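Side-chain contacts in 6-phosphogluconate dehydrogenase (Decarboxylating) (Geobacter metallireducens, PDB 4E21), which probably catalyses the NADP-dependent oxidative decarboxylation of 6-phosphogluconate to ribulose 5-phosphate in the pentose phosphate pathway: residues Ala77-Val80 with Lys81-Val85; Glu267-Arg270 with Arg271-Ile275; Asn252-Phe255 with Tyr256-Asp259. One frame throughout, in Å; residues are numbered along the deposited sequence.

Contact 1 of 3, residues Ala77-Val80 with Lys81-Val85; sequences AKLV and KPRVV
Between Leu79 and Arg83 the backbone runs extended and doubles round a cis peptide bond before Pro82, a turn that leaves the carbonyls Val80 O and Pro82 O, both acceptors, only 3.1 Å apart. The Arg83 side chain reaches back across this turn to Leu79. Its CG is anti to the carbonyl carbon (chi1 -61°) and its chain is straight from CG to NE, which lays CD against Leu79 CB at 3.7 Å and carries NE to 3.0 Å from Leu79 O. That carbonyl meets the guanidinium obliquely. Leu79 CB lies in the guanidinium plane, at its edge, while Lys81 CG sits over one face, 3.6 Å above the plane and displaced toward the rim. The polar end is held from outside the turn: NH2 donates to Cys76 O in helix 72-78 and NH1 forms a salt bridge with Asp109. The turn is the connection from helix 72-78 into strand 84-87 of the Rossmann-type dinucleotide-binding fold, where strand 84-87 lies between the parallel strands 24-28 and 110-113. Gln24, at the start of strand 24-28, holds the first part of the link through hydrogen bonds to Lys78 O and Val80 N. Leu79 is buried and its CB points toward residues 81-85: its CD1 meets CG2 of Val85, already on the strand, at 4.0 Å, the two side chains crossing at about a right angle. Val80 is exposed, its side chain directed away from residues 81-85.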
ATOM      1  N   ALA B  77      -9.316  35.251 -38.364  1.00 34.92           N
ATOM      2  CA  ALA B  77      -9.243  36.472 -39.147  1.00 38.10           C
ATOM      3  C   ALA B  77      -8.610  37.613 -38.346  1.00 39.60           C
ATOM      4  O   ALA B  77      -7.811  38.391 -38.890  1.00 36.81           O
ATOM      5  CB  ALA B  77     -10.630  36.864 -39.611  1.00 37.86           C
ATOM      6  N   LYS B  78      -8.969  37.694 -37.060  1.00 36.02           N
ATOM      7  CA  LYS B  78      -8.565  38.800 -36.203  1.00 36.15           C
ATOM      8  C   LYS B  78      -7.139  38.654 -35.688  1.00 37.26           C
ATOM      9  O   LYS B  78      -6.559  39.615 -35.169  1.00 36.98           O
ATOM     10  CB  LYS B  78      -9.511  38.907 -35.014  1.00 38.70           C
ATOM     11  CG  LYS B  78     -10.847  39.537 -35.315  1.00 41.34           C
ATOM     12  CD  LYS B  78     -11.572  39.853 -34.024  1.00 45.78           C
ATOM     13  CE  LYS B  78     -12.571  40.992 -34.194  1.00 49.47           C
ATOM     14  NZ  LYS B  78     -13.042  41.465 -32.854  1.00 53.36           N
ATOM     15  N   LEU B  79      -6.581  37.452 -35.804  1.00 36.05           N
ATOM     16  CA  LEU B  79      -5.222  37.211 -35.323  1.00 35.86           C
ATOM     17  C   LEU B  79      -4.203  37.357 -36.454  1.00 35.07           C
ATOM     18  O   LEU B  79      -4.226  36.607 -37.434  1.00 34.83           O
ATOM     19  CB  LEU B  79      -5.099  35.839 -34.650  1.00 31.51           C
ATOM     20  CG  LEU B  79      -5.869  35.636 -33.337  1.00 35.47           C
ATOM     21  CD1 LEU B  79      -5.671  34.233 -32.847  1.00 32.47           C
ATOM     22  CD2 LEU B  79      -5.473  36.631 -32.248  1.00 34.28           C
ATOM     23  N   VAL B  80      -3.313  38.332 -36.299  1.00 35.65           N
ATOM     24  CA  VAL B  80      -2.255  38.628 -37.264  1.00 33.56           C
ATOM     25  C   VAL B  80      -1.192  37.520 -37.297  1.00 32.99           C
ATOM     26  O   VAL B  80      -0.775  37.029 -36.263  1.00 34.60           O
ATOM     27  CB  VAL B  80      -1.620  40.010 -36.932  1.00 35.70           C
ATOM     28  CG1 VAL B  80      -0.357  40.275 -37.764  1.00 36.62           C
ATOM     29  CG2 VAL B  80      -2.643  41.125 -37.133  1.00 32.11           C
ATOM     30  N   LYS B  81      -0.763  37.115 -38.488  1.00 33.97           N
ATOM     31  CA  LYS B  81       0.214  36.032 -38.629  1.00 32.13           C
ATOM     32  C   LYS B  81       1.635  36.520 -38.381  1.00 32.44           C
ATOM     33  O   LYS B  81       1.931  37.668 -38.683  1.00 32.67           O
ATOM     34  CB  LYS B  81       0.107  35.425 -40.020  1.00 29.17           C
ATOM     35  CG  LYS B  81      -1.264  34.827 -40.316  1.00 30.46           C
ATOM     36  CD  LYS B  81      -1.342  34.274 -41.738  1.00 30.02           C
ATOM     37  CE  LYS B  81      -1.510  35.409 -42.765  1.00 30.26           C
ATOM     38  NZ  LYS B  81      -1.687  34.913 -44.140  1.00 29.97           N
ATOM     39  N   PRO B  82       2.511  35.668 -37.794  1.00 33.15           N
ATOM     40  CA  PRO B  82       2.250  34.320 -37.265  1.00 31.72           C
ATOM     41  C   PRO B  82       1.383  34.408 -36.020  1.00 31.12           C
ATOM     42  O   PRO B  82       1.591  35.277 -35.180  1.00 32.01           O
ATOM     43  CB  PRO B  82       3.638  33.800 -36.859  1.00 32.23           C
ATOM     44  CG  PRO B  82       4.625  34.850 -37.222  1.00 35.22           C
ATOM     45  CD  PRO B  82       3.866  36.130 -37.451  1.00 34.94           C
ATOM     46  N   ARG B  83       0.412  33.520 -35.901  1.00 30.11           N
ATOM     47  CA  ARG B  83      -0.521  33.586 -34.794  1.00 31.73           C
ATOM     48  C   ARG B  83       0.005  32.858 -33.577  1.00 31.00           C
ATOM     49  O   ARG B  83       0.826  31.953 -33.706  1.00 29.72           O
ATOM     50  CB  ARG B  83      -1.842  32.964 -35.193  1.00 30.18           C
ATOM     51  CG  ARG B  83      -2.492  33.654 -36.330  1.00 31.28           C
ATOM     52  CD  ARG B  83      -3.778  32.957 -36.648  1.00 31.91           C
ATOM     53  NE  ARG B  83      -4.518  33.629 -37.698  1.00 32.64           N
ATOM     54  CZ  ARG B  83      -4.468  33.292 -38.985  1.00 32.29           C
ATOM     55  NH1 ARG B  83      -3.695  32.297 -39.389  1.00 27.86           N
ATOM     56  NH2 ARG B  83      -5.205  33.953 -39.862  1.00 31.72           N
ATOM     57  N   VAL B  84      -0.466  33.279 -32.403  1.00 32.13           N
ATOM     58  CA  VAL B  84      -0.306  32.518 -31.165  1.00 30.75           C
ATOM     59  C   VAL B  84      -1.680  32.155 -30.594  1.00 31.58           C
ATOM     60  O   VAL B  84      -2.412  33.031 -30.117  1.00 32.69           O
ATOM     61  CB  VAL B  84       0.486  33.291 -30.123  1.00 30.97           C
ATOM     62  CG1 VAL B  84       0.368  32.594 -28.732  1.00 32.55           C
ATOM     63  CG2 VAL B  84       1.922  33.374 -30.555  1.00 30.47           C
ATOM     64  N   VAL B  85      -2.033  30.871 -30.651  1.00 30.86           N
ATOM     65  CA  VAL B  85      -3.353  30.424 -30.200  1.00 30.90           C
ATOM     66  C   VAL B  85      -3.289  29.508 -28.970  1.00 30.80           C
ATOM     67  O   VAL B  85      -2.706  28.432 -29.031  1.00 30.89           O
ATOM     68  CB  VAL B  85      -4.124  29.689 -31.320  1.00 31.21           C
ATOM     69  CG1 VAL B  85      -5.547  29.305 -30.843  1.00 30.16           C
ATOM     70  CG2 VAL B  85      -4.159  30.533 -32.596  1.00 32.52           C
TER

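Contact 2 of 3, residues Glu267-Arg270 with Arg271-Ile275; sequences EVWR and RGSVI
One face of the Trp269 indole carries the methyl CD1 of Ile275, a CH-pi contact 3.9 Å from the centroid of the six-membered ring; the ring also meets His213 of the second subunit edge-to-face. The Arg271 guanidinium takes Glu267 and waters 1 and 2 at its edge, while that of Arg270, almost perpendicular to it, is met at the edge by Glu267 and water 2. Both arginines thus grip Glu267 OE2 from different sides: Arg271 NH1, 2.9 Å away, uses the anti lone pair, and Arg270 NH1, 3.0 Å away, comes from the syn side, 23° out of the carboxylate plane. Water 2 joins this oxygen to Arg271 NH2, and water 1 ties Arg271 NH1 to Glu267 O. This buried salt-bridge network, one helical turn in span, forms where the chain leaves helix 262-269 against the second subunit. Glu267 OE1 bonds to Thr183 of the second subunit, and Arg271 NE and NH2 bond to the carbonyls of Ile177 and Ala180, likewise of the second subunit; Arg270 NE pairs within its own chain with Asp281 of helix 278-289. The shared carboxylate probably offsets the two close positive charges. Further along, Ser273 OG lies between the backbone N and the carbonyl carbon (chi1 77°) and donates to Trp269 O over 2.5 Å, on a lone pair in the carbonyl plane. The same hydroxyl oxygen weakly accepts from Ile275 N.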
ATOM      1  N   GLU B 267      -2.488  24.595  12.103  1.00 23.54           N
ATOM      2  CA  GLU B 267      -1.954  25.962  12.184  1.00 23.29           C
ATOM      3  C   GLU B 267      -0.530  25.957  12.750  1.00 24.67           C
ATOM      4  O   GLU B 267       0.366  26.541  12.153  1.00 23.06           O
ATOM      5  CB  GLU B 267      -2.837  26.885  13.014  1.00 26.39           C
ATOM      6  CG  GLU B 267      -2.279  28.306  13.075  1.00 28.71           C
ATOM      7  CD  GLU B 267      -2.257  28.982  11.698  1.00 28.91           C
ATOM      8  OE1 GLU B 267      -3.167  28.720  10.890  1.00 28.35           O
ATOM      9  OE2 GLU B 267      -1.339  29.776  11.424  1.00 29.56           O
ATOM     10  N   VAL B 268      -0.317  25.279  13.889  1.00 23.12           N
ATOM     11  CA  VAL B 268       1.009  25.260  14.523  1.00 22.18           C
ATOM     12  C   VAL B 268       2.105  24.634  13.657  1.00 21.94           C
ATOM     13  O   VAL B 268       3.273  25.048  13.725  1.00 21.32           O
ATOM     14  CB  VAL B 268       1.003  24.595  15.942  1.00 23.50           C
ATOM     15  CG1 VAL B 268       1.202  23.085  15.848  1.00 20.35           C
ATOM     16  CG2 VAL B 268       2.102  25.183  16.781  1.00 22.94           C
ATOM     17  N   TRP B 269       1.736  23.644  12.845  1.00 20.79           N
ATOM     18  CA  TRP B 269       2.692  23.056  11.901  1.00 23.24           C
ATOM     19  C   TRP B 269       3.181  24.004  10.782  1.00 24.26           C
ATOM     20  O   TRP B 269       4.207  23.734  10.170  1.00 23.99           O
ATOM     21  CB  TRP B 269       2.151  21.778  11.269  1.00 21.36           C
ATOM     22  CG  TRP B 269       2.080  20.589  12.195  1.00 21.93           C
ATOM     23  CD1 TRP B 269       2.789  20.387  13.364  1.00 24.03           C
ATOM     24  CD2 TRP B 269       1.288  19.413  12.005  1.00 22.73           C
ATOM     25  NE1 TRP B 269       2.471  19.162  13.902  1.00 21.34           N
ATOM     26  CE2 TRP B 269       1.552  18.545  13.087  1.00 23.02           C
ATOM     27  CE3 TRP B 269       0.372  19.010  11.025  1.00 22.37           C
ATOM     28  CZ2 TRP B 269       0.925  17.295  13.214  1.00 22.32           C
ATOM     29  CZ3 TRP B 269      -0.243  17.772  11.156  1.00 20.88           C
ATOM     30  CH2 TRP B 269       0.040  16.928  12.242  1.00 20.77           C
ATOM     31  N   ARG B 270       2.472  25.107  10.531  1.00 23.80           N
ATOM     32  CA  ARG B 270       2.872  26.044   9.471  1.00 25.38           C
ATOM     33  C   ARG B 270       4.157  26.797   9.804  1.00 27.37           C
ATOM     34  O   ARG B 270       4.807  27.332   8.904  1.00 28.97           O
ATOM     35  CB  ARG B 270       1.767  27.051   9.162  1.00 24.70           C
ATOM     36  CG  ARG B 270       0.424  26.438   8.919  1.00 23.18           C
ATOM     37  CD  ARG B 270      -0.599  27.480   8.546  1.00 26.02           C
ATOM     38  NE  ARG B 270      -0.127  28.314   7.434  1.00 29.54           N
ATOM     39  CZ  ARG B 270       0.005  29.638   7.502  1.00 31.31           C
ATOM     40  NH1 ARG B 270      -0.317  30.279   8.624  1.00 30.10           N
ATOM     41  NH2 ARG B 270       0.459  30.323   6.457  1.00 30.88           N
ATOM     42  N   ARG B 271       4.535  26.826  11.085  1.00 28.19           N
ATOM     43  CA  ARG B 271       5.752  27.522  11.504  1.00 25.37           C
ATOM     44  C   ARG B 271       6.739  26.627  12.268  1.00 27.41           C
ATOM     45  O   ARG B 271       6.463  26.127  13.367  1.00 26.58           O
ATOM     46  CB  ARG B 271       5.393  28.768  12.308  1.00 27.72           C
ATOM     47  CG  ARG B 271       4.503  29.738  11.566  1.00 28.83           C
ATOM     48  CD  ARG B 271       4.072  30.879  12.463  1.00 30.29           C
ATOM     49  NE  ARG B 271       3.234  31.864  11.783  1.00 27.80           N
ATOM     50  CZ  ARG B 271       1.923  31.744  11.639  1.00 29.01           C
ATOM     51  NH1 ARG B 271       1.304  30.668  12.096  1.00 28.34           N
ATOM     52  NH2 ARG B 271       1.227  32.688  11.023  1.00 31.23           N
ATOM     53  N   GLY B 272       7.898  26.416  11.664  1.00 28.23           N
ATOM     54  CA  GLY B 272       8.935  25.635  12.292  1.00 27.42           C
ATOM     55  C   GLY B 272       8.918  24.122  12.120  1.00 28.99           C
ATOM     56  O   GLY B 272       9.846  23.458  12.601  1.00 30.49           O
ATOM     57  N   SER B 273       7.903  23.551  11.466  1.00 27.32           N
ATOM     58  CA  SER B 273       7.884  22.088  11.327  1.00 26.63           C
ATOM     59  C   SER B 273       8.435  21.656   9.978  1.00 26.85           C
ATOM     60  O   SER B 273       8.652  22.478   9.093  1.00 26.02           O
ATOM     61  CB  SER B 273       6.483  21.503  11.541  1.00 24.82           C
ATOM     62  OG  SER B 273       5.657  21.686  10.408  1.00 27.06           O
ATOM     63  N   VAL B 274       8.660  20.360   9.822  1.00 26.37           N
ATOM     64  CA  VAL B 274       9.259  19.849   8.601  1.00 24.79           C
ATOM     65  C   VAL B 274       8.201  19.801   7.490  1.00 24.61           C
ATOM     66  O   VAL B 274       8.522  19.758   6.290  1.00 24.47           O
ATOM     67  CB  VAL B 274       9.856  18.443   8.827  1.00 26.28           C
ATOM     68  CG1 VAL B 274      10.446  17.908   7.560  1.00 26.73           C
ATOM     69  CG2 VAL B 274      10.916  18.483   9.904  1.00 29.51           C
ATOM     70  N   ILE B 275       6.936  19.866   7.877  1.00 21.67           N
ATOM     71  CA  ILE B 275       5.879  19.573   6.921  1.00 22.51           C
ATOM     72  C   ILE B 275       5.037  20.784   6.512  1.00 21.93           C
ATOM     73  O   ILE B 275       3.886  20.635   6.106  1.00 21.32           O
ATOM     74  CB  ILE B 275       4.970  18.445   7.459  1.00 23.03           C
ATOM     75  CG1 ILE B 275       4.200  18.911   8.701  1.00 21.81           C
ATOM     76  CG2 ILE B 275       5.821  17.219   7.837  1.00 21.88           C
ATOM     77  CD1 ILE B 275       3.363  17.824   9.329  1.00 19.04           C
TER
HETATM   78  O   HOH W   1       2.083  28.323  13.459  1.00 26.57           O
HETATM   79  O   HOH W   2      -1.573  32.450  11.000  1.00 33.34           O
HETATM   80  O   HOH W   3       8.011  27.773   8.808  1.00 36.52           O

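Contact 3 of 3, residues Asn252-Phe255 with Tyr256-Asp259; sequences NPDF and YRYD
Pro253 O accepts a hydrogen bond from Tyr256 N at 2.9 Å, fairly straight (159° at the hydrogen) but with the donor lifted 51° out of the carbonyl plane. The Tyr256 ring has Phe255 O over one face, 3.1 Å from its CG. That oxygen also accepts from Tyr119 OH of the second subunit, and Tyr256 OH bonds to Asp315 of the same subunit. The bond to Tyr256 N closes the 3-10 turn 253-255, which lies in the loop leading to helix 262-269 in the C-terminal domain. With an alanine at Tyr256, Asp315 of the second subunit would probably lose its hydroxyl partner and a gap would open beside Phe255 O. Arg257, straight from CG to NE, runs back alongside Pro253 and Asp254, its guanidinium lying with one face over Asp254 N and its NH2 3.6 Å from Pro253 CB. Asp254 OD1 approaches over that face and pairs with Arg257 NH1 in an exposed salt bridge, though the modelled separation is doubtfully short. Water 4 bridges Asp254 O to Arg257 N and sits 3.2 Å above one face of the Tyr258 ring, whose OH bonds to Ser203 O of the second subunit.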
ATOM      1  N   ASN B 252      -5.688  -0.768  25.693  1.00 46.01           N
ATOM      2  CA  ASN B 252      -5.603   0.240  26.718  1.00 43.39           C
ATOM      3  C   ASN B 252      -6.366   1.453  26.267  1.00 40.20           C
ATOM      4  O   ASN B 252      -5.806   2.313  25.662  1.00 36.84           O
ATOM      5  CB  ASN B 252      -4.155   0.645  26.930  1.00 42.06           C
ATOM      6  CG  ASN B 252      -3.266  -0.516  27.267  1.00 44.53           C
ATOM      7  OD1 ASN B 252      -3.118  -0.860  28.407  1.00 45.25           O
ATOM      8  ND2 ASN B 252      -2.646  -1.097  26.272  1.00 44.22           N
ATOM      9  N   PRO B 253      -7.646   1.512  26.547  1.00 41.16           N
ATOM     10  CA  PRO B 253      -8.452   2.673  26.155  1.00 38.42           C
ATOM     11  C   PRO B 253      -7.891   4.005  26.697  1.00 37.81           C
ATOM     12  O   PRO B 253      -8.011   5.009  25.984  1.00 37.55           O
ATOM     13  CB  PRO B 253      -9.847   2.347  26.722  1.00 38.40           C
ATOM     14  CG  PRO B 253      -9.631   1.181  27.659  1.00 42.71           C
ATOM     15  CD  PRO B 253      -8.475   0.429  27.105  1.00 41.84           C
ATOM     16  N   ASP B 254      -7.269   4.009  27.883  1.00 38.02           N
ATOM     17  CA  ASP B 254      -6.627   5.217  28.438  1.00 37.56           C
ATOM     18  C   ASP B 254      -5.545   5.825  27.546  1.00 32.87           C
ATOM     19  O   ASP B 254      -5.200   6.994  27.697  1.00 30.69           O
ATOM     20  CB  ASP B 254      -5.995   4.937  29.802  1.00 40.09           C
ATOM     21  CG  ASP B 254      -7.017   4.598  30.866  1.00 47.59           C
ATOM     22  OD1 ASP B 254      -8.215   4.459  30.519  1.00 46.13           O
ATOM     23  OD2 ASP B 254      -6.613   4.454  32.051  1.00 48.06           O
ATOM     24  N   PHE B 255      -4.984   5.031  26.640  1.00 31.94           N
ATOM     25  CA  PHE B 255      -3.979   5.552  25.715  1.00 30.39           C
ATOM     26  C   PHE B 255      -4.610   6.261  24.483  1.00 28.78           C
ATOM     27  O   PHE B 255      -3.913   6.769  23.601  1.00 27.10           O
ATOM     28  CB  PHE B 255      -3.000   4.441  25.301  1.00 29.47           C
ATOM     29  CG  PHE B 255      -2.163   3.898  26.449  1.00 31.12           C
ATOM     30  CD1 PHE B 255      -1.919   4.666  27.580  1.00 31.80           C
ATOM     31  CD2 PHE B 255      -1.610   2.626  26.383  1.00 33.09           C
ATOM     32  CE1 PHE B 255      -1.137   4.171  28.634  1.00 31.99           C
ATOM     33  CE2 PHE B 255      -0.834   2.123  27.424  1.00 33.91           C
ATOM     34  CZ  PHE B 255      -0.590   2.898  28.554  1.00 33.35           C
ATOM     35  N   TYR B 256      -5.933   6.279  24.418  1.00 28.20           N
ATOM     36  CA  TYR B 256      -6.614   6.968  23.321  1.00 26.68           C
ATOM     37  C   TYR B 256      -7.794   7.802  23.821  1.00 26.51           C
ATOM     38  O   TYR B 256      -8.944   7.531  23.507  1.00 29.00           O
ATOM     39  CB  TYR B 256      -7.027   5.966  22.223  1.00 26.46           C
ATOM     40  CG  TYR B 256      -5.828   5.257  21.609  1.00 27.38           C
ATOM     41  CD1 TYR B 256      -5.089   5.860  20.585  1.00 26.74           C
ATOM     42  CD2 TYR B 256      -5.425   4.005  22.061  1.00 25.87           C
ATOM     43  CE1 TYR B 256      -3.993   5.233  20.036  1.00 24.60           C
ATOM     44  CE2 TYR B 256      -4.333   3.365  21.513  1.00 24.47           C
ATOM     45  CZ  TYR B 256      -3.614   3.995  20.505  1.00 24.63           C
ATOM     46  OH  TYR B 256      -2.516   3.390  19.953  1.00 25.27           O
ATOM     47  N   ARG B 257      -7.502   8.826  24.605  1.00 26.21           N
ATOM     48  CA  ARG B 257      -8.548   9.702  25.109  1.00 28.11           C
ATOM     49  C   ARG B 257      -8.184  11.151  24.862  1.00 27.33           C
ATOM     50  O   ARG B 257      -8.538  12.040  25.633  1.00 29.91           O
ATOM     51  CB  ARG B 257      -8.823   9.438  26.601  1.00 30.66           C
ATOM     52  CG  ARG B 257      -9.377   8.039  26.856  1.00 34.24           C
ATOM     53  CD  ARG B 257     -10.149   7.904  28.165  1.00 41.15           C
ATOM     54  NE  ARG B 257     -10.724   6.562  28.273  1.00 43.99           N
ATOM     55  CZ  ARG B 257     -10.580   5.760  29.325  1.00 47.05           C
ATOM     56  NH1 ARG B 257      -9.904   6.175  30.396  1.00 47.66           N
ATOM     57  NH2 ARG B 257     -11.128   4.548  29.317  1.00 45.94           N
ATOM     58  N   TYR B 258      -7.461  11.394  23.781  1.00 24.88           N
ATOM     59  CA  TYR B 258      -7.115  12.760  23.428  1.00 24.79           C
ATOM     60  C   TYR B 258      -8.203  13.342  22.524  1.00 25.21           C
ATOM     61  O   TYR B 258      -8.536  12.751  21.504  1.00 27.03           O
ATOM     62  CB  TYR B 258      -5.743  12.818  22.748  1.00 22.05           C
ATOM     63  CG  TYR B 258      -4.570  12.332  23.603  1.00 25.37           C
ATOM     64  CD1 TYR B 258      -4.171  13.024  24.747  1.00 24.09           C
ATOM     65  CD2 TYR B 258      -3.846  11.204  23.251  1.00 24.10           C
ATOM     66  CE1 TYR B 258      -3.106  12.607  25.501  1.00 22.69           C
ATOM     67  CE2 TYR B 258      -2.774  10.786  23.998  1.00 22.82           C
ATOM     68  CZ  TYR B 258      -2.406  11.491  25.123  1.00 23.00           C
ATOM     69  OH  TYR B 258      -1.345  11.066  25.880  1.00 21.10           O
ATOM     70  N   ASP B 259      -8.783  14.469  22.928  1.00 24.22           N
ATOM     71  CA  ASP B 259      -9.627  15.277  22.056  1.00 26.46           C
ATOM     72  C   ASP B 259      -8.758  16.382  21.461  1.00 25.92           C
ATOM     73  O   ASP B 259      -8.545  17.426  22.099  1.00 21.72           O
ATOM     74  CB  ASP B 259     -10.770  15.912  22.850  1.00 30.49           C
ATOM     75  CG  ASP B 259     -11.833  14.916  23.241  1.00 30.32           C
ATOM     76  OD1 ASP B 259     -12.229  14.064  22.410  1.00 31.79           O
ATOM     77  OD2 ASP B 259     -12.289  14.998  24.388  1.00 36.25           O
TER
HETATM   78  O   HOH W   4      -4.974   9.341  25.909  1.00 27.48           O

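How the contacts relate
Along the chain the order is contact 1, contact 3, contact 2. Contact 1 belongs to the NAD-binding domain with its mixed sheet; the other two lie in the helical C-terminal domain, on the opposite side of the chain's centre, with centres about 49 Å (contact 2) and 67 Å (contact 3) from that of contact 1. Contacts 2 and 3 are nearer neighbours, centres about 25 Å and nearest atoms about 12 Å apart, without touching: residues 252-259 precede helix 262-269 and residues 267-275 span its end. Both meet the second subunit, consistent with the helical domain contributing to subunit association at both places, whereas contact 1 touches no other chain of the assembly.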